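Long-range contacts in GTPase HflX (Sulfolobus solfataricus P2, PDB 2QTF), which hydrolyses GTP with magnesium as cofactor, associates with the 50S ribosomal subunit and may act in protein synthesis or ribosome biogenesis: residues 256-267 with 290-301; 33-43 with 59-67. All coordinates share one frame; numbering follows the deposited sequence.

From the N terminus, the chain meets contact 2 first: the loop after strand 25-31 runs through residues 33-43, helix 45-52 follows, and the chain returns in strand 59-62 and the residues just after it to pack against that loop. Contact 2 therefore closes a short excursion within the N-terminal domain, over one of its parallel strands. Contact 1 comes much later, in the G domain, where helix 271-288 carries the chain from strand 260-266 to strand 295-300 beside it. The two closures lie in series, neither nested nor crossed. Their centres are about 37 Å apart and their nearest atoms about 16 Å, so each ties together its own domain without touching the other.

Contact 1. Residues 256-267 with 290-301; sequences KYSDALILVIDS and VSGKPILVTLNK
Ser-267 grips the carbonyl of Asn-300 twice, through its backbone N (N to O 2.8 Å) and its hydroxyl (OG to O 2.7 Å). The hydroxyl gets there with chi1 at 67°, OG lying between the backbone N and the carbonyl carbon. At the opposite end, Lys-293 bends at chi4 and its NZ donates to Ser-258 O at 2.7 Å. Between these ends six backbone hydrogen bonds join parallel strands 260-266 and 295-300, from Leu-261 N on Pro-294 O to Asn-300 N on Ile-265 O, the axes 21° apart.

On one face, Ile-265 CG1 meets Val-297 CG1 at 3.9 Å, and helix 271-288 covers Leu-263 and Ile-265. On the other, Ile-262 CG2 touches Thr-298 CG2 at 3.7 Å; the buried Thr-298 OG1 has no polar partner in the model. Asp-266 OD2 and Lys-301 NZ form a long salt bridge (3.9 Å), while Asp-266 OD1 bonds to Thr-268 OG1 and Lys-301 NZ to Asn-189 O. Further out, Ser-190 O and Ala-335 N fix the Asn-300 amide. This is a right-handed beta-alpha-beta crossover of the P-loop GTPase fold, its second strand leading into the NKxD motif, whose Asn-300 and Lys-301 are inferred to bind GTP.

Contact 2. Residues 33-43 with 59-67; sequences LPKSPNVKFYI and TLIIFEQLK
Tyr-42 turns its CG anti to the backbone N (chi1 -174°), which sends the ring across to Ile-62 and Leu-66, while Ile-43 holds CG1 between the backbone N and the carbonyl carbon (chi1 64°), its chain extended beyond so that CD1 reaches Leu-60. The contact is apolar packing of a loop over strand 59-62 and the turn that follows it, an inner strand of the four-stranded parallel sheet in the N-terminal domain.

Leu-66 CD2 sits over one face of the Tyr-42 ring as a CH-pi contact, 4.0 Å from the ring centroid and 26° off the normal. Ile-62 and Tyr-42 slide past each other in opposite directions, CG2 coming to 3.6 Å from CE2. The other branch of Ile-62 reaches Ile-43, CD1 lying 3.9 Å from its CG2. Tip to tip, Ile-43 CD1 and Leu-60 CD2 also lie 3.9 Å apart. Replacing Tyr-42 by an alanine removes the ring, which would probably leave Leu-66 CD2 without its aromatic face and open a gap beside Ile-62.

Backbone bonds between Asn-38 and Tyr-42, in both directions, close the turn that presents the ring; within it Asn-38 OD1 accepts from Phe-41 N in an Asx motif. Beyond the segments, His-70 meets the Tyr-42 ring edge-to-face. At the outer margin Glu-64 CG touches both Tyr-42 OH, at 3.7 Å, and Leu-33 CD1, while Glu-64 OE2 accepts from Gln-65 N at 2.7 Å on the anti side.

Contact 1. Residues 256-267 with 290-301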
loop_
_atom_site.group_PDB
_atom_site.type_symbol
_atom_site.label_atom_id
_atom_site.label_comp_id
_atom_site.label_asym_id
_atom_site.label_seq_id
_atom_site.Cartn_x
_atom_site.Cartn_y
_atom_site.Cartn_z
ATOM N N LYS A 256 -1.147 -1.839 -14.839
ATOM C CA LYS A 256 -1.049 -1.793 -16.293
ATOM C C LYS A 256 -2.357 -1.332 -16.975
ATOM O O LYS A 256 -2.405 -1.101 -18.190
ATOM C CB LYS A 256 -0.449 -3.132 -16.792
ATOM C CG LYS A 256 -1.376 -4.263 -16.683
ATOM C CD LYS A 256 -0.609 -5.536 -17.177
ATOM C CE LYS A 256 -0.087 -6.352 -16.045
ATOM N NZ LYS A 256 -0.135 -7.826 -16.391
ATOM N N TYR A 257 -3.411 -1.072 -16.227
ATOM C CA TYR A 257 -4.635 -0.549 -16.832
ATOM C C TYR A 257 -4.588 0.992 -17.108
ATOM O O TYR A 257 -5.452 1.547 -17.822
ATOM C CB TYR A 257 -5.848 -0.700 -15.876
ATOM C CG TYR A 257 -6.268 -2.122 -15.515
ATOM C CD1 TYR A 257 -5.850 -3.199 -16.266
ATOM C CD2 TYR A 257 -7.067 -2.355 -14.388
ATOM C CE1 TYR A 257 -6.243 -4.512 -15.914
ATOM C CE2 TYR A 257 -7.480 -3.636 -14.018
ATOM C CZ TYR A 257 -7.075 -4.715 -14.776
ATOM O OH TYR A 257 -7.498 -6.001 -14.426
ATOM N N SER A 258 -3.649 1.667 -16.457
ATOM C CA SER A 258 -3.550 3.113 -16.509
ATOM C C SER A 258 -2.760 3.464 -17.795
ATOM O O SER A 258 -1.916 2.674 -18.255
ATOM C CB SER A 258 -2.903 3.637 -15.185
ATOM O OG SER A 258 -3.873 3.455 -14.127
ATOM N N ASP A 259 -3.019 4.626 -18.394
ATOM C CA ASP A 259 -2.348 5.072 -19.635
ATOM C C ASP A 259 -0.938 5.512 -19.376
ATOM O O ASP A 259 -0.020 5.438 -20.228
ATOM C CB ASP A 259 -3.181 6.273 -20.196
ATOM C CG ASP A 259 -4.494 5.815 -20.621
ATOM O OD1 ASP A 259 -4.537 4.788 -21.286
ATOM O OD2 ASP A 259 -5.511 6.351 -20.232
ATOM N N ALA A 260 -0.704 6.006 -18.163
ATOM C CA ALA A 260 0.667 6.415 -17.738
ATOM C C ALA A 260 0.802 6.270 -16.226
ATOM O O ALA A 260 -0.204 6.062 -15.583
ATOM C CB ALA A 260 0.926 7.956 -18.114
ATOM N N LEU A 261 2.009 6.465 -15.683
ATOM C CA LEU A 261 2.193 6.326 -14.217
ATOM C C LEU A 261 3.032 7.471 -13.741
ATOM O O LEU A 261 3.926 8.019 -14.492
ATOM C CB LEU A 261 3.006 5.036 -13.909
ATOM C CG LEU A 261 2.402 3.691 -14.305
ATOM C CD1 LEU A 261 3.426 2.519 -14.052
ATOM C CD2 LEU A 261 1.028 3.440 -13.716
ATOM N N ILE A 262 2.809 7.792 -12.493
ATOM C CA ILE A 262 3.702 8.689 -11.766
ATOM C C ILE A 262 4.389 7.801 -10.756
ATOM O O ILE A 262 3.705 7.222 -9.934
ATOM C CB ILE A 262 2.912 9.788 -11.001
ATOM C CG1 ILE A 262 2.179 10.725 -12.052
ATOM C CG2 ILE A 262 3.816 10.509 -9.915
ATOM C CD1 ILE A 262 1.105 11.758 -11.407
ATOM N N LEU A 263 5.743 7.760 -10.803
ATOM C CA LEU A 263 6.548 7.019 -9.845
ATOM C C LEU A 263 7.134 7.933 -8.838
ATOM O O LEU A 263 7.891 8.876 -9.139
ATOM C CB LEU A 263 7.709 6.264 -10.520
ATOM C CG LEU A 263 8.702 5.544 -9.610
ATOM C CD1 LEU A 263 8.050 4.316 -8.916
ATOM C CD2 LEU A 263 9.904 5.002 -10.549
ATOM N N VAL A 264 6.768 7.658 -7.617
ATOM C CA VAL A 264 7.105 8.541 -6.507
ATOM C C VAL A 264 8.318 7.973 -5.785
ATOM O O VAL A 264 8.347 6.758 -5.469
ATOM C CB VAL A 264 5.925 8.762 -5.493
ATOM C CG1 VAL A 264 6.220 9.857 -4.505
ATOM C CG2 VAL A 264 4.552 9.101 -6.178
ATOM N N ILE A 265 9.306 8.815 -5.525
ATOM C CA ILE A 265 10.645 8.362 -4.938
ATOM C C ILE A 265 10.974 9.263 -3.796
ATOM O O ILE A 265 10.916 10.517 -3.952
ATOM C CB ILE A 265 11.809 8.415 -5.978
ATOM C CG1 ILE A 265 11.406 7.610 -7.223
ATOM C CG2 ILE A 265 13.110 7.803 -5.349
ATOM C CD1 ILE A 265 11.349 5.968 -6.948
ATOM N N ASP A 266 11.227 8.666 -2.620
ATOM C CA ASP A 266 11.688 9.441 -1.480
ATOM C C ASP A 266 13.068 10.123 -1.690
ATOM O O ASP A 266 14.084 9.449 -1.568
ATOM C CB ASP A 266 11.644 8.565 -0.220
ATOM C CG ASP A 266 11.916 9.336 1.054
ATOM O OD1 ASP A 266 12.422 10.512 1.013
ATOM O OD2 ASP A 266 11.639 8.750 2.087
ATOM N N SER A 267 13.125 11.451 -1.873
ATOM C CA SER A 267 14.439 12.105 -2.068
ATOM C C SER A 267 15.355 12.103 -0.803
ATOM O O SER A 267 16.539 12.478 -0.907
ATOM C CB SER A 267 14.259 13.633 -2.451
ATOM O OG SER A 267 13.722 14.322 -1.345
ATOM N N VAL A 290 4.323 -4.002 -16.962
ATOM C CA VAL A 290 4.362 -2.567 -17.431
ATOM C C VAL A 290 5.409 -2.325 -18.552
ATOM O O VAL A 290 6.637 -2.408 -18.338
ATOM C CB VAL A 290 4.573 -1.536 -16.285
ATOM C CG1 VAL A 290 4.714 -0.064 -16.900
ATOM C CG2 VAL A 290 3.381 -1.678 -15.281
ATOM N N SER A 291 4.898 -1.943 -19.702
ATOM C CA SER A 291 5.716 -1.825 -20.902
ATOM C C SER A 291 5.232 -0.628 -21.751
ATOM O O SER A 291 4.016 -0.516 -22.000
ATOM C CB SER A 291 5.553 -3.154 -21.702
ATOM O OG SER A 291 6.290 -3.062 -22.918
ATOM N N GLY A 292 6.142 0.231 -22.220
ATOM C CA GLY A 292 5.680 1.266 -23.167
ATOM C C GLY A 292 4.746 2.362 -22.592
ATOM O O GLY A 292 4.145 3.151 -23.383
ATOM N N LYS A 293 4.551 2.398 -21.252
ATOM C CA LYS A 293 3.685 3.459 -20.618
ATOM C C LYS A 293 4.590 4.634 -20.282
ATOM O O LYS A 293 5.617 4.428 -19.625
ATOM C CB LYS A 293 3.033 2.970 -19.326
ATOM C CG LYS A 293 1.968 1.989 -19.630
ATOM C CD LYS A 293 1.087 1.611 -18.440
ATOM C CE LYS A 293 0.080 0.504 -18.892
ATOM N NZ LYS A 293 -0.874 0.934 -19.975
ATOM N N PRO A 294 4.171 5.880 -20.628
ATOM C CA PRO A 294 5.003 6.968 -20.117
ATOM C C PRO A 294 5.059 7.008 -18.599
ATOM O O PRO A 294 4.006 6.832 -17.947
ATOM C CB PRO A 294 4.309 8.246 -20.642
ATOM C CG PRO A 294 3.402 7.747 -21.808
ATOM C CD PRO A 294 3.011 6.346 -21.435
ATOM N N ILE A 295 6.257 7.253 -18.036
ATOM C CA ILE A 295 6.370 7.360 -16.565
ATOM C C ILE A 295 6.936 8.708 -16.162
ATOM O O ILE A 295 8.027 9.093 -16.655
ATOM C CB ILE A 295 7.261 6.190 -15.992
ATOM C CG1 ILE A 295 6.507 4.824 -16.234
ATOM C CG2 ILE A 295 7.466 6.419 -14.445
ATOM C CD1 ILE A 295 7.290 3.615 -15.544
ATOM N N LEU A 296 6.204 9.472 -15.342
ATOM C CA LEU A 296 6.692 10.718 -14.810
ATOM C C LEU A 296 7.244 10.389 -13.436
ATOM O O LEU A 296 6.489 9.951 -12.558
ATOM C CB LEU A 296 5.493 11.673 -14.623
ATOM C CG LEU A 296 5.754 13.023 -13.905
ATOM C CD1 LEU A 296 6.903 13.849 -14.551
ATOM C CD2 LEU A 296 4.406 13.945 -13.844
ATOM N N VAL A 297 8.510 10.642 -13.175
ATOM C CA VAL A 297 9.092 10.274 -11.899
ATOM C C VAL A 297 9.055 11.521 -11.058
ATOM O O VAL A 297 9.496 12.617 -11.507
ATOM C CB VAL A 297 10.620 9.745 -12.015
ATOM C CG1 VAL A 297 11.139 9.419 -10.619
ATOM C CG2 VAL A 297 10.733 8.573 -13.020
ATOM N N THR A 298 8.516 11.409 -9.833
ATOM C CA THR A 298 8.546 12.567 -8.989
ATOM C C THR A 298 9.422 12.271 -7.766
ATOM O O THR A 298 9.071 11.448 -6.930
ATOM C CB THR A 298 7.134 13.038 -8.518
ATOM O OG1 THR A 298 6.535 12.017 -7.725
ATOM C CG2 THR A 298 6.210 13.364 -9.688
ATOM N N LEU A 299 10.516 12.992 -7.675
ATOM C CA LEU A 299 11.375 12.964 -6.520
ATOM C C LEU A 299 10.796 13.844 -5.418
ATOM O O LEU A 299 10.814 15.069 -5.499
ATOM C CB LEU A 299 12.803 13.426 -6.979
ATOM C CG LEU A 299 13.942 13.327 -6.022
ATOM C CD1 LEU A 299 13.957 11.777 -5.481
ATOM C CD2 LEU A 299 15.231 13.724 -6.796
ATOM N N ASN A 300 10.207 13.188 -4.418
ATOM C CA ASN A 300 9.368 13.812 -3.433
ATOM C C ASN A 300 10.106 14.049 -2.099
ATOM O O ASN A 300 11.239 13.556 -1.947
ATOM C CB ASN A 300 8.144 12.897 -3.186
ATOM C CG ASN A 300 7.028 13.595 -2.400
ATOM O OD1 ASN A 300 6.786 14.806 -2.503
ATOM N ND2 ASN A 300 6.359 12.838 -1.565
ATOM N N LYS A 301 9.471 14.846 -1.227
ATOM C CA LYS A 301 9.896 15.187 0.149
ATOM C C LYS A 301 11.160 16.020 0.114
ATOM O O LYS A 301 11.964 15.976 1.075
ATOM C CB LYS A 301 10.148 13.901 0.963
ATOM C CG LYS A 301 8.982 12.994 1.035
ATOM C CD LYS A 301 9.253 11.923 2.150
ATOM C CE LYS A 301 8.117 10.971 2.177
ATOM N NZ LYS A 301 8.149 10.052 3.397
#

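Contact 2. Residues 33-43 with 59-67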
loop_
_atom_site.group_PDB
_atom_site.type_symbol
_atom_site.label_atom_id
_atom_site.label_comp_id
_atom_site.label_asym_id
_atom_site.label_seq_id
_atom_site.Cartn_x
_atom_site.Cartn_y
_atom_site.Cartn_z
ATOM N N LEU A 33 5.935 -3.641 20.794
ATOM C CA LEU A 33 5.501 -5.004 21.035
ATOM C C LEU A 33 5.791 -5.414 22.478
ATOM O O LEU A 33 6.737 -4.889 23.119
ATOM C CB LEU A 33 6.148 -6.027 20.075
ATOM C CG LEU A 33 5.966 -5.793 18.549
ATOM C CD1 LEU A 33 6.860 -6.777 17.788
ATOM C CD2 LEU A 33 4.482 -5.974 18.218
ATOM N N PRO A 34 4.978 -6.318 23.025
ATOM C CA PRO A 34 5.269 -6.628 24.418
ATOM C C PRO A 34 6.610 -7.331 24.541
ATOM O O PRO A 34 6.922 -8.171 23.706
ATOM C CB PRO A 34 4.122 -7.578 24.823
ATOM C CG PRO A 34 3.578 -8.103 23.541
ATOM C CD PRO A 34 3.782 -6.999 22.529
ATOM N N LYS A 35 7.391 -6.986 25.572
ATOM C CA LYS A 35 8.671 -7.697 25.857
ATOM C C LYS A 35 8.430 -9.214 25.985
ATOM O O LYS A 35 9.006 -10.047 25.248
ATOM C CB LYS A 35 9.344 -7.179 27.147
ATOM C CG LYS A 35 10.139 -5.850 27.007
ATOM C CD LYS A 35 9.512 -4.733 27.870
ATOM C CE LYS A 35 10.075 -3.358 27.517
ATOM N NZ LYS A 35 10.162 -2.529 28.798
ATOM N N SER A 36 7.542 -9.575 26.911
ATOM C CA SER A 36 7.159 -10.992 27.019
ATOM C C SER A 36 5.649 -11.149 26.752
ATOM O O SER A 36 4.807 -10.825 27.607
ATOM C CB SER A 36 7.609 -11.630 28.360
ATOM O OG SER A 36 6.981 -10.967 29.421
ATOM N N PRO A 37 5.339 -11.577 25.532
ATOM C CA PRO A 37 3.984 -11.621 25.035
ATOM C C PRO A 37 3.121 -12.503 25.905
ATOM O O PRO A 37 3.573 -13.574 26.436
ATOM C CB PRO A 37 4.136 -12.161 23.606
ATOM C CG PRO A 37 5.494 -11.809 23.207
ATOM C CD PRO A 37 6.306 -11.916 24.484
ATOM N N ASN A 38 1.866 -12.082 26.060
ATOM C CA ASN A 38 0.939 -12.878 26.870
ATOM C C ASN A 38 0.537 -14.152 26.089
ATOM O O ASN A 38 0.158 -14.094 24.922
ATOM C CB ASN A 38 -0.265 -11.959 27.280
ATOM C CG ASN A 38 -1.234 -12.627 28.165
ATOM O OD1 ASN A 38 -1.857 -13.577 27.748
ATOM N ND2 ASN A 38 -1.482 -12.054 29.390
ATOM N N VAL A 39 0.560 -15.311 26.754
ATOM C CA VAL A 39 0.352 -16.577 26.060
ATOM C C VAL A 39 -1.015 -16.674 25.423
ATOM O O VAL A 39 -1.170 -17.256 24.327
ATOM C CB VAL A 39 0.512 -17.782 27.020
ATOM C CG1 VAL A 39 0.391 -19.075 26.222
ATOM C CG2 VAL A 39 1.886 -17.712 27.789
ATOM N N LYS A 40 -2.015 -16.111 26.104
ATOM C CA LYS A 40 -3.349 -16.093 25.560
ATOM C C LYS A 40 -3.614 -14.905 24.670
ATOM O O LYS A 40 -4.194 -15.076 23.600
ATOM C CB LYS A 40 -4.429 -16.144 26.655
ATOM C CG LYS A 40 -4.351 -17.380 27.578
ATOM C CD LYS A 40 -5.370 -17.244 28.728
ATOM C CE LYS A 40 -6.884 -17.214 28.202
ATOM N NZ LYS A 40 -8.034 -17.053 29.223
ATOM N N PHE A 41 -3.225 -13.698 25.095
ATOM C CA PHE A 41 -3.749 -12.507 24.439
ATOM C C PHE A 41 -2.712 -11.748 23.672
ATOM O O PHE A 41 -2.993 -10.671 23.099
ATOM C CB PHE A 41 -4.316 -11.597 25.517
ATOM C CG PHE A 41 -5.417 -12.267 26.331
ATOM C CD1 PHE A 41 -6.694 -12.441 25.791
ATOM C CD2 PHE A 41 -5.125 -12.732 27.627
ATOM C CE1 PHE A 41 -7.787 -13.071 26.554
ATOM C CE2 PHE A 41 -6.121 -13.348 28.388
ATOM C CZ PHE A 41 -7.482 -13.524 27.869
ATOM N N TYR A 42 -1.491 -12.251 23.729
ATOM C CA TYR A 42 -0.336 -11.557 23.070
ATOM C C TYR A 42 -0.016 -10.208 23.751
ATOM O O TYR A 42 1.079 -10.010 24.405
ATOM C CB TYR A 42 -0.577 -11.370 21.491
ATOM C CG TYR A 42 0.670 -10.805 20.854
ATOM C CD1 TYR A 42 1.770 -11.633 20.638
ATOM C CD2 TYR A 42 0.829 -9.495 20.692
ATOM C CE1 TYR A 42 2.951 -11.119 20.157
ATOM C CE2 TYR A 42 2.017 -8.924 20.178
ATOM C CZ TYR A 42 3.069 -9.758 19.952
ATOM O OH TYR A 42 4.241 -9.239 19.497
ATOM N N ILE A 43 -0.921 -9.230 23.596
ATOM C CA ILE A 43 -0.749 -8.003 24.332
ATOM C C ILE A 43 -1.177 -8.226 25.817
ATOM O O ILE A 43 -1.749 -9.248 26.116
ATOM C CB ILE A 43 -1.521 -6.768 23.709
ATOM C CG1 ILE A 43 -2.992 -6.996 23.740
ATOM C CG2 ILE A 43 -0.998 -6.536 22.187
ATOM C CD1 ILE A 43 -3.852 -5.672 23.409
ATOM N N THR A 59 -10.348 -0.472 16.262
ATOM C CA THR A 59 -9.586 -1.622 15.762
ATOM C C THR A 59 -8.237 -1.769 16.456
ATOM O O THR A 59 -7.520 -0.789 16.666
ATOM C CB THR A 59 -9.327 -1.483 14.185
ATOM O OG1 THR A 59 -10.604 -1.335 13.524
ATOM C CG2 THR A 59 -8.472 -2.653 13.574
ATOM N N LEU A 60 -7.897 -3.022 16.761
ATOM C CA LEU A 60 -6.545 -3.323 17.288
ATOM C C LEU A 60 -5.655 -3.826 16.145
ATOM O O LEU A 60 -6.052 -4.694 15.430
ATOM C CB LEU A 60 -6.655 -4.421 18.342
ATOM C CG LEU A 60 -5.369 -4.997 18.905
ATOM C CD1 LEU A 60 -4.464 -3.889 19.455
ATOM C CD2 LEU A 60 -5.738 -6.106 19.993
ATOM N N ILE A 61 -4.481 -3.223 15.955
ATOM C CA ILE A 61 -3.594 -3.697 14.919
ATOM C C ILE A 61 -2.253 -4.083 15.541
ATOM O O ILE A 61 -1.651 -3.269 16.235
ATOM C CB ILE A 61 -3.392 -2.604 13.778
ATOM C CG1 ILE A 61 -4.776 -2.263 13.165
ATOM C CG2 ILE A 61 -2.420 -3.147 12.666
ATOM C CD1 ILE A 61 -4.715 -1.043 12.207
ATOM N N ILE A 62 -1.829 -5.316 15.296
ATOM C CA ILE A 62 -0.559 -5.807 15.837
ATOM C C ILE A 62 0.377 -6.066 14.668
ATOM O O ILE A 62 0.093 -6.859 13.782
ATOM C CB ILE A 62 -0.805 -7.026 16.732
ATOM C CG1 ILE A 62 -1.652 -6.594 18.012
ATOM C CG2 ILE A 62 0.551 -7.615 17.137
ATOM C CD1 ILE A 62 -2.307 -7.793 18.680
ATOM N N PHE A 63 1.474 -5.327 14.604
ATOM C CA PHE A 63 2.350 -5.507 13.487
ATOM C C PHE A 63 3.288 -6.686 13.692
ATOM O O PHE A 63 4.462 -6.465 13.837
ATOM C CB PHE A 63 3.088 -4.192 13.159
ATOM C CG PHE A 63 3.566 -4.120 11.726
ATOM C CD1 PHE A 63 2.664 -3.984 10.657
ATOM C CD2 PHE A 63 4.934 -4.267 11.435
ATOM C CE1 PHE A 63 3.163 -3.938 9.315
ATOM C CE2 PHE A 63 5.439 -4.195 10.126
ATOM C CZ PHE A 63 4.571 -4.029 9.067
ATOM N N GLU A 64 2.763 -7.909 13.645
ATOM C CA GLU A 64 3.504 -9.156 13.808
ATOM C C GLU A 64 2.589 -10.185 13.198
ATOM O O GLU A 64 1.413 -9.895 12.960
ATOM C CB GLU A 64 3.608 -9.513 15.314
ATOM C CG GLU A 64 5.035 -9.644 15.865
ATOM C CD GLU A 64 5.964 -10.568 15.067
ATOM O OE1 GLU A 64 7.200 -10.428 15.272
ATOM O OE2 GLU A 64 5.497 -11.411 14.242
ATOM N N GLN A 65 3.029 -11.422 13.068
ATOM C CA GLN A 65 2.120 -12.438 12.720
ATOM C C GLN A 65 1.623 -13.128 13.985
ATOM O O GLN A 65 2.459 -13.735 14.713
ATOM C CB GLN A 65 2.782 -13.395 11.711
ATOM C CG GLN A 65 1.868 -14.490 11.206
ATOM C CD GLN A 65 2.538 -15.381 10.134
ATOM O OE1 GLN A 65 3.494 -14.949 9.456
ATOM N NE2 GLN A 65 2.041 -16.644 9.996
ATOM N N LEU A 66 0.309 -13.123 14.230
ATOM C CA LEU A 66 -0.312 -13.734 15.468
ATOM C C LEU A 66 -0.530 -15.197 15.248
ATOM O O LEU A 66 -0.895 -15.613 14.157
ATOM C CB LEU A 66 -1.699 -13.111 15.895
ATOM C CG LEU A 66 -1.677 -11.704 16.392
ATOM C CD1 LEU A 66 -3.092 -11.133 16.678
ATOM C CD2 LEU A 66 -0.672 -11.552 17.627
ATOM N N LYS A 67 -0.276 -15.994 16.295
ATOM C CA LYS A 67 -0.702 -17.374 16.357
ATOM C C LYS A 67 -2.196 -17.495 16.451
ATOM O O LYS A 67 -2.893 -16.632 16.998
ATOM C CB LYS A 67 -0.087 -18.083 17.578
ATOM C CG LYS A 67 1.396 -18.044 17.517
ATOM C CD LYS A 67 1.958 -18.790 18.722
ATOM C CE LYS A 67 3.440 -18.655 18.784
ATOM N NZ LYS A 67 3.717 -19.083 20.173
#